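Local coordinates for protein acetyltransferase, GNAT family (PDB 2Q7B) that probably transfers an acetyl group to an amino group, as a member of the GNAT family of N-acetyltransferases, at residues 39-42 with 43-47. Residues are numbered along the deposited sequence; the frame is centred on the assembly and turned at random.
Sequences INYC and QNIEA
The Tyr41 ring lies over the wider pi-type turn at 43-46 and meets Ile45 and Glu46 obliquely. Both lie on the same side of the ring plane, Ile45 CB 3.8 Å from Tyr41 CD1 and, across the ring, Glu46 CB 3.9 Å from Tyr41 CE2; ring and carboxylate planes are inclined by 39°. With CG anti to the backbone N (chi1 172°), the ring sweeps forward along the helix to these two side chains. The amides of Asn40 and Asn44 are turned 61° apart, and Asn44 ND2 donates to Asn40 OD1 at 3.0 Å, nearly straight; the acceptor lies in the amide plane of Asn44, but the donor is tilted from that of Asn40. Asn44 OD1 accepts from the backbone N of Ile51, so both ends of this amide are held and its rotation is fixed. Asn40 also packs on Asn40 of the second subunit. Beneath the side chains the turn widens to pi type: Tyr41 O takes a bond from Glu46 N at 2.7 Å and a more bent one from Ile45 N, while Ala47 N reaches Cys42 O at 3.1 Å. A water donates to both Cys42 O and Glu46 OE1, and the same carboxylate oxygen forms a salt bridge with Arg108. The water thus closes the widened turn on itself, while the salt bridge joins it to Arg108 of the same chain.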
ATOM      1  N   ILE A  39       4.247   5.334  -5.159  1.00 30.96           N
ATOM      2  CA  ILE A  39       5.402   5.225  -4.274  1.00 32.80           C
ATOM      3  C   ILE A  39       6.153   3.933  -4.536  1.00 31.98           C
ATOM      4  O   ILE A  39       7.373   3.950  -4.697  1.00 32.45           O
ATOM      5  CB  ILE A  39       5.003   5.350  -2.779  1.00 29.39           C
ATOM      6  CG1 ILE A  39       4.396   6.737  -2.494  1.00 35.78           C
ATOM      7  CG2 ILE A  39       6.205   5.075  -1.892  1.00 34.99           C
ATOM      8  CD1 ILE A  39       3.787   6.867  -1.127  1.00 37.89           C
ATOM      9  N   ASN A  40       5.422   2.814  -4.575  1.00 33.15           N
ATOM     10  CA  ASN A  40       6.015   1.520  -4.843  1.00 32.58           C
ATOM     11  C   ASN A  40       6.737   1.492  -6.180  1.00 33.49           C
ATOM     12  O   ASN A  40       7.805   0.944  -6.287  1.00 32.03           O
ATOM     13  CB  ASN A  40       4.946   0.420  -4.848  1.00 33.92           C
ATOM     14  CG  ASN A  40       5.550  -0.963  -5.036  1.00 33.58           C
ATOM     15  OD1 ASN A  40       6.307  -1.435  -4.191  1.00 34.53           O
ATOM     16  ND2 ASN A  40       5.246  -1.597  -6.164  1.00 33.24           N
ATOM     17  N   TYR A  41       6.124   2.071  -7.207  1.00 33.35           N
ATOM     18  CA  TYR A  41       6.736   2.108  -8.516  1.00 33.52           C
ATOM     19  C   TYR A  41       8.113   2.845  -8.489  1.00 31.71           C
ATOM     20  O   TYR A  41       9.144   2.338  -8.939  1.00 32.43           O
ATOM     21  CB  TYR A  41       5.776   2.740  -9.562  1.00 36.02           C
ATOM     22  CG  TYR A  41       6.509   2.937 -10.858  1.00 35.53           C
ATOM     23  CD1 TYR A  41       6.659   1.886 -11.757  1.00 41.42           C
ATOM     24  CD2 TYR A  41       7.165   4.135 -11.130  1.00 43.36           C
ATOM     25  CE1 TYR A  41       7.412   2.036 -12.916  1.00 37.94           C
ATOM     26  CE2 TYR A  41       7.911   4.292 -12.286  1.00 38.56           C
ATOM     27  CZ  TYR A  41       8.031   3.238 -13.163  1.00 39.53           C
ATOM     28  OH  TYR A  41       8.768   3.404 -14.297  1.00 42.78           O
ATOM     29  N   CYS A  42       8.114   4.053  -7.961  1.00 33.87           N
ATOM     30  CA  CYS A  42       9.309   4.870  -7.926  1.00 34.70           C
ATOM     31  C   CYS A  42      10.400   4.273  -7.070  1.00 34.04           C
ATOM     32  O   CYS A  42      11.549   4.253  -7.473  1.00 34.24           O
ATOM     33  CB  CYS A  42       8.977   6.267  -7.411  1.00 35.62           C
ATOM     34  SG  CYS A  42       7.971   7.211  -8.530  1.00 36.96           S
ATOM     35  N   GLN A  43      10.040   3.793  -5.883  1.00 36.25           N
ATOM     36  CA  GLN A  43      11.020   3.231  -4.970  1.00 35.85           C
ATOM     37  C   GLN A  43      11.509   1.865  -5.363  1.00 36.06           C
ATOM     38  O   GLN A  43      12.704   1.591  -5.295  1.00 33.93           O
ATOM     39  CB  GLN A  43      10.445   3.120  -3.559  1.00 34.86           C
ATOM     40  CG  GLN A  43      10.167   4.461  -2.895  1.00 40.26           C
ATOM     41  CD  GLN A  43       9.595   4.339  -1.491  1.00 35.67           C
ATOM     42  OE1 GLN A  43       8.870   3.381  -1.166  1.00 34.57           O
ATOM     43  NE2 GLN A  43       9.892   5.337  -0.654  1.00 34.59           N
ATOM     44  N   ASN A  44      10.579   1.013  -5.781  1.00 36.08           N
ATOM     45  CA  ASN A  44      10.878  -0.404  -5.909  1.00 35.64           C
ATOM     46  C   ASN A  44      10.908  -1.027  -7.281  1.00 38.10           C
ATOM     47  O   ASN A  44      11.563  -2.049  -7.457  1.00 41.32           O
ATOM     48  CB  ASN A  44       9.912  -1.183  -5.035  1.00 34.30           C
ATOM     49  CG  ASN A  44      10.029  -0.810  -3.569  1.00 38.55           C
ATOM     50  OD1 ASN A  44      11.125  -0.655  -3.064  1.00 34.97           O
ATOM     51  ND2 ASN A  44       8.890  -0.672  -2.877  1.00 34.67           N
ATOM     52  N   ILE A  45      10.178  -0.456  -8.230  1.00 36.62           N
ATOM     53  CA  ILE A  45      10.182  -0.972  -9.595  1.00 37.67           C
ATOM     54  C   ILE A  45      11.223  -0.201 -10.393  1.00 36.87           C
ATOM     55  O   ILE A  45      12.087  -0.788 -11.032  1.00 36.42           O
ATOM     56  CB  ILE A  45       8.781  -0.891 -10.244  1.00 35.59           C
ATOM     57  CG1 ILE A  45       7.821  -1.796  -9.448  1.00 37.97           C
ATOM     58  CG2 ILE A  45       8.866  -1.340 -11.727  1.00 37.71           C
ATOM     59  CD1 ILE A  45       6.404  -1.720  -9.880  1.00 43.50           C
ATOM     60  N   GLU A  46      11.166   1.122 -10.301  1.00 35.82           N
ATOM     61  CA  GLU A  46      12.090   1.981 -11.021  1.00 34.97           C
ATOM     62  C   GLU A  46      13.457   2.074 -10.355  1.00 35.49           C
ATOM     63  O   GLU A  46      14.455   1.805 -11.002  1.00 36.98           O
ATOM     64  CB  GLU A  46      11.490   3.375 -11.182  1.00 35.57           C
ATOM     65  CG  GLU A  46      12.309   4.268 -12.082  1.00 35.20           C
ATOM     66  CD  GLU A  46      11.780   5.671 -12.171  1.00 37.51           C
ATOM     67  OE1 GLU A  46      11.174   6.182 -11.210  1.00 38.67           O
ATOM     68  OE2 GLU A  46      12.023   6.274 -13.215  1.00 39.50           O
ATOM     69  N   ALA A  47      13.512   2.432  -9.076  1.00 39.30           N
ATOM     70  CA  ALA A  47      14.789   2.583  -8.359  1.00 40.25           C
ATOM     71  C   ALA A  47      15.293   1.325  -7.635  1.00 44.64           C
ATOM     72  O   ALA A  47      16.422   1.334  -7.147  1.00 47.04           O
ATOM     73  CB  ALA A  47      14.718   3.737  -7.387  1.00 40.35           C
TER
HETATM   74  O   HOH W   1      12.408   6.360  -8.765  1.00 33.89           O